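Local coordinates for protein glycerol dehydratase (Clostridium butyricum, PDB 1R9D) that probably dehydrates glycerol without vitamin B12, as a lyase of the pyruvate formate lyase-like glycyl radical family, at residues 102-106 / 107-111. Residues are numbered along the deposited sequence; the frame is centred on the assembly and turned at random.
Sequences NKRTG and DAFQI
Arg-104 bonds to Asp-107 across an irregular turn in the loop between helices 92-97 and 113-125 of the pyruvate formate lyase-like fold. The chain turns back between Arg-104 and Ala-108, whose CA atoms are 5.0 Å apart, with Asp-107 in the left-handed helical region. The carbonyl O of Asp-107 accepts a hydrogen bond from Arg-104 NH1 at 2.9 Å. The N-H...O angle of 163° makes the bond nearly straight, and O lies only 6° out of the guanidinium plane. A chain extended from CG to NE carries the guanidinium there. NH2 of the same group makes a salt bridge with Glu-97 OE1 and a hydrogen bond to Arg-325 O, which together with the NH1 bond should limit its rotation, while the Asp-107 carboxylate takes the backbone N-H groups of Gly-335 and Tyr-336. Ala-108 sits against the start of the arginine side chain, its CB 4.2 Å from Arg-104 CB, and its backbone N donates to a water that in turn donates to Thr-105 O. Phe-109 turns its ring edge to the guanidinium, CD1 lying 3.9 Å from Arg-104 NH1, with the two planes nearly perpendicular. Tyr-336 meets the same ring edge-to-face, tying the loop to the region beyond helix 329-332. Gln-110, bent at chi2 (-54°), brings its amide back beside Asn-102 CB, OE1 coming within 3.7 Å of it. A second water bridges this pair, accepting from Gln-110 NE2 and donating to Asn-102 O at 2.7 Å.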
# COMPACT_ATOMS: atom_id res chain seq x y z
N ASN A 102 14.54 -14.17 -32.66
CA ASN A 102 15.64 -14.24 -33.62
C ASN A 102 15.17 -14.18 -35.06
O ASN A 102 15.98 -14.19 -35.98
CB ASN A 102 16.46 -15.51 -33.40
CG ASN A 102 15.68 -16.78 -33.72
OD1 ASN A 102 16.25 -17.87 -33.78
ND2 ASN A 102 14.37 -16.65 -33.91
N LYS A 103 13.86 -14.11 -35.27
CA LYS A 103 13.31 -14.06 -36.62
C LYS A 103 12.92 -12.65 -37.06
O LYS A 103 12.40 -12.46 -38.15
CB LYS A 103 12.12 -15.01 -36.73
CG LYS A 103 12.50 -16.46 -36.47
CD LYS A 103 11.29 -17.37 -36.41
CE LYS A 103 11.71 -18.77 -35.98
NZ LYS A 103 10.53 -19.67 -35.80
N ARG A 104 13.16 -11.67 -36.19
CA ARG A 104 12.84 -10.28 -36.51
C ARG A 104 13.79 -9.74 -37.58
O ARG A 104 14.90 -10.25 -37.74
CB ARG A 104 12.98 -9.39 -35.28
CG ARG A 104 12.09 -9.72 -34.10
CD ARG A 104 12.50 -8.85 -32.93
NE ARG A 104 11.54 -8.88 -31.83
CZ ARG A 104 11.66 -8.14 -30.73
NH1 ARG A 104 12.70 -7.32 -30.59
NH2 ARG A 104 10.74 -8.21 -29.78
N THR A 105 13.35 -8.72 -38.31
CA THR A 105 14.18 -8.10 -39.33
C THR A 105 15.12 -7.19 -38.55
O THR A 105 16.32 -7.46 -38.44
CB THR A 105 13.38 -7.21 -40.29
OG1 THR A 105 11.99 -7.55 -40.22
CG2 THR A 105 13.86 -7.41 -41.71
N GLY A 106 14.56 -6.12 -38.01
CA GLY A 106 15.34 -5.18 -37.22
C GLY A 106 15.14 -5.49 -35.75
O GLY A 106 14.21 -6.20 -35.39
N ASP A 107 16.01 -4.95 -34.90
CA ASP A 107 15.93 -5.18 -33.46
C ASP A 107 15.82 -6.65 -33.10
O ASP A 107 15.05 -7.03 -32.22
CB ASP A 107 14.75 -4.42 -32.86
CG ASP A 107 14.94 -2.91 -32.89
OD1 ASP A 107 14.68 -2.29 -33.94
OD2 ASP A 107 15.38 -2.34 -31.86
N ALA A 108 16.58 -7.49 -33.79
CA ALA A 108 16.55 -8.92 -33.52
C ALA A 108 17.38 -9.23 -32.28
O ALA A 108 18.39 -8.57 -32.01
CB ALA A 108 17.09 -9.69 -34.73
N PHE A 109 16.93 -10.22 -31.52
CA PHE A 109 17.65 -10.65 -30.33
C PHE A 109 17.81 -12.16 -30.36
O PHE A 109 16.92 -12.88 -30.81
CB PHE A 109 16.91 -10.28 -29.04
CG PHE A 109 17.09 -8.85 -28.62
CD1 PHE A 109 16.28 -7.84 -29.13
CD2 PHE A 109 18.06 -8.51 -27.69
CE1 PHE A 109 16.43 -6.52 -28.72
CE2 PHE A 109 18.23 -7.19 -27.27
CZ PHE A 109 17.41 -6.20 -27.79
N GLN A 110 18.96 -12.64 -29.88
CA GLN A 110 19.22 -14.07 -29.81
C GLN A 110 18.91 -14.50 -28.38
O GLN A 110 18.93 -13.68 -27.47
CB GLN A 110 20.70 -14.35 -30.11
CG GLN A 110 21.22 -13.74 -31.41
CD GLN A 110 20.38 -14.12 -32.61
OE1 GLN A 110 20.16 -15.30 -32.88
NE2 GLN A 110 19.89 -13.12 -33.34
N ILE A 111 18.62 -15.78 -28.19
CA ILE A 111 18.35 -16.30 -26.85
C ILE A 111 18.60 -17.80 -26.86
O ILE A 111 18.05 -18.53 -27.70
CB ILE A 111 16.91 -15.98 -26.38
CG1 ILE A 111 16.74 -16.41 -24.92
CG2 ILE A 111 15.89 -16.65 -27.29
CD1 ILE A 111 15.40 -16.03 -24.31
O HOH W 1 18.52 -13.23 -36.09
O HOH W 2 18.26 -6.81 -36.44